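Local atomic coordinates of Lin1840 protein (Listeria innocua serovar 6a, PDB entry 4ZOC), a protein that probably hydrolyses terminal, non-reducing beta-D-glucosyl residues to release beta-D-glucose, as a glycoside hydrolase family 3 beta-glucosidase involved in beta-1,2-glucan metabolism. Residues L384-A388 with L539-A543; T437-L442 with P483-L489. The protein carries 2 engineered substitutions. All blocks are in the same frame, centred on the assembly; numbering follows the deposited sequence. Where two conformers were deposited one is given.

Interaction 1. Residues L384-A388 with L539-A543; sequences LLPLA and LLSGA
Leu387 N donates to Leu540 O at 2.7 Å, a short and nearly straight bond (165° at the hydrogen) that ties a loop to the C-terminal end of helix 532-541. The setting is the alpha/beta sandwich of the family 3 C-terminal domain, and the example illustrates how a helix end can be closed by a passing chain: a carbonyl of the last turn accepts a hydrogen bond from a backbone N-H of a loop far away in sequence. The donor lies almost on the line of the carbonyl bond. Gly542 leaves the helical conformation with a positive phi of 81°, and the chain turns away there.

Pro386, which follows a cis peptide bond, rests against this turn. Its CB lies 3.6 Å from Gly542 N, and its CA comes close to the same Leu540 carbonyl. Leu387 places its own CB and CG near that oxygen too, so aliphatic carbon lines the bond from the loop side. Beyond this bond Leu385 and Leu540 meet through single methyls, CD2 to CD2 at 3.9 Å, the two side chains slanting across each other. Both also touch Val501 of strand 500-505, joining the loop and the helix end to the sheet.

Beside the direct bond, Leu387 O and Ser541 O are both acceptors, and one water reconciles them by donating to each, 2.6 Å from Leu387 O. Ser541 OG accepts from Ala543 N, two residues on, at 3.2 Å, completing an ST turn.

Interaction 2. Residues T437-L442 with P483-L489; sequences TEYTEL and PEAQYQL
Tyr439 and Gln486 run side by side and point the same way, with the phenol ring and the amide plane turned 59° apart. The extended Gln486 chain brings NE2 within 4.0 Å of Tyr439 CD2 on the ring and on to the tyrosine's own backbone: Gln486 NE2 donates to Tyr439 O at 3.0 Å, in the carbonyl plane and on a lone pair, the N-H pointing within 16° of straight. The other end of the amide, OE1, accepts from Gly465 N, so both ends of the flat group are held and its rotation is fixed. In the alpha/beta sandwich of the family 3 C-terminal domain, the first turn of helix 484-494 thus packs against the loop after strand 432-436.

Pro483, at the N-cap, brings CG to 3.4 Å from Tyr439 O, while Thr440 crosses Pro483 at a slant, its CG2 3.9 Å from Pro483 CG. Ala485 points its methyl at the loop, CB 3.4 Å from Thr440 O. Water joins the backbones on two levels, one molecule spanning Thr440 O and Ala485 N, another donating to both Glu441 O and Ala485 O.

Further along the helix, Leu442 and Leu489 cross at about a right angle. Leu442 has CG anti to its nitrogen (chi1 180°), which carries CD1 to 4.0 Å from Leu489 CD1 and sets CD2 against the backbone at Leu489. Thr437 and Leu489 approach tip to tip, OG1 to CD2.

The loop links the end of edge strand 432-436 to the front of helix 484-494, whose Gln486 and Leu489 rest on strand 459-465, while Thr437 and Leu442 also touch helix 444-456.

The two contacts show opposite ends of helices meeting loops within one domain. Interaction 1 closes a C-terminal end, where a carbonyl receives a backbone N-H; interaction 2 engages an N-terminal turn, where a side-chain amide donates and water serves a backbone N-H. Both flank the same mixed sheet, beside its edge strands 376-380 and 432-436, with centres about 26 Å apart. Each is partly buried: interaction 1 sets buried Leu385, Leu387 and Leu540 beside exposed Pro386, interaction 2 buried Thr437, Ala485, Gln486 and Leu489 beside exposed Thr440 and Glu441. The latter buries more surface, 402 against 245 Å², adding side-chain polar and leucine contacts to loop carbonyls that also take part.

Interaction 1. Residues L384-A388 with L539-A543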
ATOM      1  N   LEU A 384     -17.897 -20.335 -28.356  1.00 16.06           N
ATOM      2  CA  LEU A 384     -16.839 -21.341 -28.592  1.00 14.84           C
ATOM      3  C   LEU A 384     -16.964 -22.573 -27.631  1.00 13.56           C
ATOM      4  O   LEU A 384     -17.013 -23.744 -28.042  1.00 13.32           O
ATOM      5  CB  LEU A 384     -15.424 -20.750 -28.442  1.00 12.48           C
ATOM      6  CG  LEU A 384     -14.252 -21.756 -28.653  1.00 12.02           C
ATOM      7  CD1 LEU A 384     -14.342 -22.469 -29.977  1.00 14.44           C
ATOM      8  CD2 LEU A 384     -12.889 -21.103 -28.603  1.00 13.44           C
ATOM      9  N   LEU A 385     -17.036 -22.292 -26.355  1.00 12.20           N
ATOM     10  CA  LEU A 385     -17.372 -23.304 -25.357  1.00 10.24           C
ATOM     11  C   LEU A 385     -18.847 -23.458 -25.108  1.00 10.86           C
ATOM     12  O   LEU A 385     -19.584 -22.452 -25.083  1.00 12.47           O
ATOM     13  CB  LEU A 385     -16.710 -22.951 -23.980  1.00  9.65           C
ATOM     14  CG  LEU A 385     -15.196 -22.760 -24.105  1.00  9.80           C
ATOM     15  CD1 LEU A 385     -14.670 -22.426 -22.713  1.00 10.65           C
ATOM     16  CD2 LEU A 385     -14.548 -23.990 -24.662  1.00 14.21           C
ATOM     17  N   PRO A 386     -19.286 -24.685 -24.817  1.00 11.06           N
ATOM     18  CA  PRO A 386     -18.531 -25.908 -24.742  1.00 11.49           C
ATOM     19  C   PRO A 386     -18.189 -26.480 -26.123  1.00 13.37           C
ATOM     20  O   PRO A 386     -18.923 -26.275 -27.131  1.00 13.60           O
ATOM     21  CB  PRO A 386     -19.452 -26.853 -24.014  1.00 13.17           C
ATOM     22  CG  PRO A 386     -20.799 -26.359 -24.289  1.00 12.66           C
ATOM     23  CD  PRO A 386     -20.670 -24.873 -24.386  1.00 11.38           C
ATOM     24  N   LEU A 387     -17.084 -27.216 -26.136  1.00 14.18           N
ATOM     25  CA  LEU A 387     -16.584 -27.903 -27.334  1.00 14.66           C
ATOM     26  C   LEU A 387     -17.374 -29.203 -27.512  1.00 16.17           C
ATOM     27  O   LEU A 387     -17.720 -29.818 -26.534  1.00 16.67           O
ATOM     28  CB  LEU A 387     -15.097 -28.166 -27.174  1.00 13.00           C
ATOM     29  CG  LEU A 387     -14.124 -27.043 -26.912  1.00 16.06           C
ATOM     30  CD1 LEU A 387     -12.710 -27.630 -26.884  1.00 19.67           C
ATOM     31  CD2 LEU A 387     -14.209 -25.988 -27.960  1.00 20.35           C
ATOM     32  N   ALA A 388     -17.675 -29.604 -28.735  1.00 18.59           N
ATOM     33  CA  ALA A 388     -18.186 -30.972 -29.046  1.00 17.92           C
ATOM     34  C   ALA A 388     -17.131 -32.016 -28.778  1.00 19.06           C
ATOM     35  O   ALA A 388     -15.944 -31.750 -28.959  1.00 21.77           O
ATOM     36  CB  ALA A 388     -18.594 -31.050 -30.520  1.00 23.91           C
ATOM     37  N   LEU A 539     -15.229 -29.234 -17.988  1.00  9.87           N
ATOM     38  CA  LEU A 539     -15.721 -27.921 -18.194  1.00  9.42           C
ATOM     39  C   LEU A 539     -15.685 -27.573 -19.681  1.00  9.44           C
ATOM     40  O   LEU A 539     -16.614 -26.943 -20.173  1.00  9.18           O
ATOM     41  CB  LEU A 539     -14.910 -26.916 -17.413  1.00 10.66           C
ATOM     42  CG  LEU A 539     -15.183 -27.047 -15.911  1.00 10.50           C
ATOM     43  CD1 LEU A 539     -14.076 -26.313 -15.196  1.00 11.60           C
ATOM     44  CD2 LEU A 539     -16.483 -26.456 -15.478  1.00 10.93           C
ATOM     45  N   LEU A 540     -14.621 -27.929 -20.376  1.00  9.79           N
ATOM     46  CA  LEU A 540     -14.495 -27.623 -21.826  1.00 10.07           C
ATOM     47  C   LEU A 540     -15.571 -28.301 -22.670  1.00 11.65           C
ATOM     48  O   LEU A 540     -15.976 -27.766 -23.681  1.00 11.80           O
ATOM     49  CB  LEU A 540     -13.118 -28.055 -22.370  1.00  9.97           C
ATOM     50  CG  LEU A 540     -11.955 -27.239 -21.829  1.00 10.43           C
ATOM     51  CD1 LEU A 540     -10.649 -27.805 -22.377  1.00 10.40           C
ATOM     52  CD2 LEU A 540     -12.123 -25.773 -22.212  1.00  8.55           C
ATOM     53  N   SER A 541     -15.899 -29.531 -22.286  1.00 11.63           N
ATOM     54  CA  SER A 541     -16.823 -30.356 -23.043  1.00 12.03           C
ATOM     55  C   SER A 541     -18.284 -30.064 -22.714  1.00 12.35           C
ATOM     56  O   SER A 541     -19.176 -30.489 -23.463  1.00 15.00           O
ATOM     57  CB  SER A 541     -16.507 -31.852 -22.800  1.00 12.82           C
ATOM     58  OG  SER A 541     -17.174 -32.233 -21.610  1.00 15.03           O
ATOM     59  N   GLY A 542     -18.517 -29.338 -21.609  1.00 12.15           N
ATOM     60  CA  GLY A 542     -19.856 -29.130 -21.118  1.00 12.94           C
ATOM     61  C   GLY A 542     -20.488 -30.231 -20.294  1.00 12.10           C
ATOM     62  O   GLY A 542     -21.632 -30.103 -19.921  1.00 12.14           O
ATOM     63  N   ALA A 543     -19.749 -31.285 -19.961  1.00 11.14           N
ATOM     64  CA  ALA A 543     -20.205 -32.235 -18.987  1.00 10.40           C
ATOM     65  C   ALA A 543     -20.412 -31.517 -17.663  1.00 11.10           C
ATOM     66  O   ALA A 543     -21.350 -31.868 -16.914  1.00 11.45           O
ATOM     67  CB  ALA A 543     -19.212 -33.337 -18.887  1.00 10.80           C
TER
HETATM   68  O   HOH W   1     -19.011 -31.849 -25.594  1.00 27.09           O

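Interaction 2. Residues T437-L442 with P483-L489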
ATOM      1  N   THR A 437       5.367 -26.860 -24.501  1.00  9.70           N
ATOM      2  CA  THR A 437       6.396 -25.860 -24.568  1.00  9.36           C
ATOM      3  C   THR A 437       6.855 -25.624 -23.152  1.00  9.88           C
ATOM      4  O   THR A 437       6.189 -26.096 -22.201  1.00 10.04           O
ATOM      5  CB  THR A 437       5.907 -24.518 -25.176  1.00  8.88           C
ATOM      6  OG1 THR A 437       4.854 -23.931 -24.392  1.00 11.23           O
ATOM      7  CG2 THR A 437       5.431 -24.721 -26.579  1.00  9.11           C
ATOM      8  N   GLU A 438       7.978 -24.929 -23.018  0.50 10.16           N
ATOM      9  CA  GLU A 438       8.570 -24.606 -21.719  0.50 11.43           C
ATOM     10  C   GLU A 438       7.870 -23.412 -21.064  0.50 12.21           C
ATOM     11  O   GLU A 438       7.277 -22.556 -21.750  0.50 10.66           O
ATOM     12  CB  GLU A 438      10.058 -24.313 -21.867  0.50 14.98           C
ATOM     13  CG  GLU A 438      10.921 -25.507 -22.284  0.50 17.12           C
ATOM     14  CD  GLU A 438      12.372 -25.128 -22.309  0.50 19.57           C
ATOM     15  OE1 GLU A 438      12.812 -24.406 -23.228  0.50 22.07           O
ATOM     16  OE2 GLU A 438      13.064 -25.490 -21.357  0.50 29.14           O
ATOM     17  N   TYR A 439       7.924 -23.354 -19.733  1.00  9.93           N
ATOM     18  CA  TYR A 439       7.274 -22.238 -19.018  1.00  8.29           C
ATOM     19  C   TYR A 439       7.802 -20.857 -19.363  1.00  8.71           C
ATOM     20  O   TYR A 439       7.027 -19.881 -19.292  1.00  8.25           O
ATOM     21  CB  TYR A 439       7.457 -22.443 -17.509  1.00  7.44           C
ATOM     22  CG  TYR A 439       6.514 -23.449 -16.882  1.00  9.09           C
ATOM     23  CD1 TYR A 439       6.792 -24.805 -16.892  1.00 10.34           C
ATOM     24  CD2 TYR A 439       5.290 -23.038 -16.378  1.00  6.67           C
ATOM     25  CE1 TYR A 439       5.977 -25.714 -16.275  1.00 11.83           C
ATOM     26  CE2 TYR A 439       4.463 -23.931 -15.764  1.00  7.36           C
ATOM     27  CZ  TYR A 439       4.804 -25.296 -15.743  1.00  8.80           C
ATOM     28  OH  TYR A 439       3.988 -26.167 -15.097  1.00 10.39           O
ATOM     29  N   THR A 440       9.081 -20.725 -19.715  1.00  7.96           N
ATOM     30  CA  THR A 440       9.653 -19.385 -19.884  1.00  9.47           C
ATOM     31  C   THR A 440      10.298 -19.124 -21.267  1.00 10.19           C
ATOM     32  O   THR A 440      10.968 -18.126 -21.467  1.00 10.88           O
ATOM     33  CB  THR A 440      10.698 -19.115 -18.766  1.00  9.79           C
ATOM     34  OG1 THR A 440      11.844 -19.980 -18.951  1.00  9.68           O
ATOM     35  CG2 THR A 440      10.097 -19.359 -17.394  1.00 11.91           C
ATOM     36  N   GLU A 441      10.144 -20.046 -22.214  1.00 11.33           N
ATOM     37  CA  GLU A 441      10.826 -19.919 -23.504  1.00 10.35           C
ATOM     38  C   GLU A 441       9.761 -20.068 -24.609  1.00  9.40           C
ATOM     39  O   GLU A 441       8.709 -20.708 -24.415  1.00 11.34           O
ATOM     40  CB  GLU A 441      11.933 -21.021 -23.648  1.00 11.36           C
ATOM     41  CG  GLU A 441      13.046 -21.090 -22.603  1.00 12.05           C
ATOM     42  CD  GLU A 441      13.977 -19.930 -22.663  1.00 12.21           C
ATOM     43  OE1 GLU A 441      13.684 -18.995 -23.507  1.00 15.34           O
ATOM     44  OE2 GLU A 441      14.918 -19.881 -21.825  1.00 10.46           O
ATOM     45  N   LEU A 442      10.042 -19.487 -25.768  1.00  9.65           N
ATOM     46  CA  LEU A 442       9.313 -19.761 -26.995  1.00 10.88           C
ATOM     47  C   LEU A 442      10.328 -19.774 -28.132  1.00 10.40           C
ATOM     48  O   LEU A 442      10.775 -18.691 -28.608  1.00 11.57           O
ATOM     49  CB  LEU A 442       8.209 -18.692 -27.262  1.00 10.47           C
ATOM     50  CG  LEU A 442       7.416 -18.914 -28.530  1.00 12.40           C
ATOM     51  CD1 LEU A 442       6.695 -20.263 -28.476  1.00 12.34           C
ATOM     52  CD2 LEU A 442       6.424 -17.812 -28.773  1.00 16.98           C
ATOM     53  N   PRO A 483       5.494 -15.396 -17.394  1.00  6.97           N
ATOM     54  CA  PRO A 483       6.684 -15.165 -18.239  1.00  6.71           C
ATOM     55  C   PRO A 483       6.320 -14.596 -19.568  1.00  5.94           C
ATOM     56  O   PRO A 483       5.271 -14.995 -20.174  1.00  6.12           O
ATOM     57  CB  PRO A 483       7.340 -16.526 -18.321  1.00  7.63           C
ATOM     58  CG  PRO A 483       6.849 -17.301 -17.134  1.00  8.31           C
ATOM     59  CD  PRO A 483       5.479 -16.754 -16.804  1.00  8.91           C
ATOM     60  N   GLU A 484       7.084 -13.622 -20.060  1.00  7.81           N
ATOM     61  CA  GLU A 484       6.668 -12.971 -21.303  1.00  8.24           C
ATOM     62  C   GLU A 484       6.549 -13.947 -22.499  1.00  8.23           C
ATOM     63  O   GLU A 484       5.730 -13.729 -23.389  1.00  7.75           O
ATOM     64  CB  GLU A 484       7.603 -11.816 -21.599  1.00 10.76           C
ATOM     65  CG  GLU A 484       7.200 -11.015 -22.785  1.00 13.15           C
ATOM     66  CD  GLU A 484       5.874 -10.257 -22.642  1.00 17.72           C
ATOM     67  OE1 GLU A 484       5.403 -10.070 -21.437  1.00 10.11           O
ATOM     68  OE2 GLU A 484       5.409  -9.788 -23.775  1.00 16.53           O
ATOM     69  N   ALA A 485       7.322 -15.047 -22.495  1.00  8.27           N
ATOM     70  CA  ALA A 485       7.199 -16.092 -23.501  1.00  7.81           C
ATOM     71  C   ALA A 485       5.796 -16.648 -23.634  1.00  7.98           C
ATOM     72  O   ALA A 485       5.392 -17.045 -24.725  1.00  7.52           O
ATOM     73  CB  ALA A 485       8.172 -17.208 -23.217  1.00  9.71           C
ATOM     74  N   GLN A 486       5.027 -16.688 -22.534  1.00  6.45           N
ATOM     75  CA  GLN A 486       3.666 -17.150 -22.613  1.00  7.68           C
ATOM     76  C   GLN A 486       2.715 -16.141 -23.262  1.00  7.30           C
ATOM     77  O   GLN A 486       1.857 -16.530 -24.012  1.00  7.91           O
ATOM     78  CB  GLN A 486       3.143 -17.573 -21.236  1.00  6.68           C
ATOM     79  CG  GLN A 486       3.989 -18.727 -20.667  1.00  7.17           C
ATOM     80  CD  GLN A 486       3.330 -19.402 -19.485  1.00  7.34           C
ATOM     81  OE1 GLN A 486       2.106 -19.498 -19.414  1.00  6.21           O
ATOM     82  NE2 GLN A 486       4.142 -19.870 -18.536  1.00  8.20           N
ATOM     83  N   TYR A 487       2.876 -14.860 -22.997  1.00  7.49           N
ATOM     84  CA  TYR A 487       2.126 -13.856 -23.729  1.00  7.16           C
ATOM     85  C   TYR A 487       2.541 -13.868 -25.196  1.00  7.28           C
ATOM     86  O   TYR A 487       1.658 -13.772 -26.071  1.00  8.64           O
ATOM     87  CB  TYR A 487       2.295 -12.437 -23.162  1.00  7.97           C
ATOM     88  CG  TYR A 487       1.823 -12.283 -21.729  1.00  7.98           C
ATOM     89  CD1 TYR A 487       0.527 -12.001 -21.466  1.00  9.63           C
ATOM     90  CD2 TYR A 487       2.710 -12.377 -20.652  1.00  7.47           C
ATOM     91  CE1 TYR A 487       0.060 -11.856 -20.160  1.00  8.04           C
ATOM     92  CE2 TYR A 487       2.250 -12.289 -19.347  1.00  7.36           C
ATOM     93  CZ  TYR A 487       0.949 -11.986 -19.108  1.00  8.12           C
ATOM     94  OH  TYR A 487       0.550 -11.820 -17.779  1.00  6.72           O
ATOM     95  N   GLN A 488       3.818 -14.076 -25.478  1.00  8.34           N
ATOM     96  CA  GLN A 488       4.246 -14.192 -26.886  1.00  9.48           C
ATOM     97  C   GLN A 488       3.594 -15.393 -27.567  1.00  8.90           C
ATOM     98  O   GLN A 488       3.256 -15.336 -28.738  1.00 10.78           O
ATOM     99  CB  GLN A 488       5.790 -14.257 -27.031  1.00 11.12           C
ATOM    100  CG  GLN A 488       6.536 -13.017 -26.539  1.00 17.52           C
ATOM    101  CD  GLN A 488       8.001 -13.336 -26.255  1.00 29.65           C
ATOM    102  OE1 GLN A 488       8.503 -14.471 -26.500  1.00 33.16           O
ATOM    103  NE2 GLN A 488       8.716 -12.352 -25.774  1.00 43.68           N
ATOM    104  N   LEU A 489       3.523 -16.508 -26.877  1.00  8.72           N
ATOM    105  CA  LEU A 489       2.829 -17.689 -27.410  1.00  8.07           C
ATOM    106  C   LEU A 489       1.382 -17.435 -27.705  1.00  7.53           C
ATOM    107  O   LEU A 489       0.894 -17.822 -28.765  1.00  8.66           O
ATOM    108  CB  LEU A 489       3.031 -18.918 -26.440  1.00  8.01           C
ATOM    109  CG  LEU A 489       2.346 -20.201 -26.806  1.00  7.65           C
ATOM    110  CD1 LEU A 489       2.727 -20.705 -28.196  1.00  8.91           C
ATOM    111  CD2 LEU A 489       2.681 -21.299 -25.746  1.00  6.00           C
TER
HETATM  112  O   HOH W   2       9.859 -15.484 -20.860  1.00 13.11           O
HETATM  113  O   HOH W   3       5.900 -19.821 -24.831  1.00 21.23           O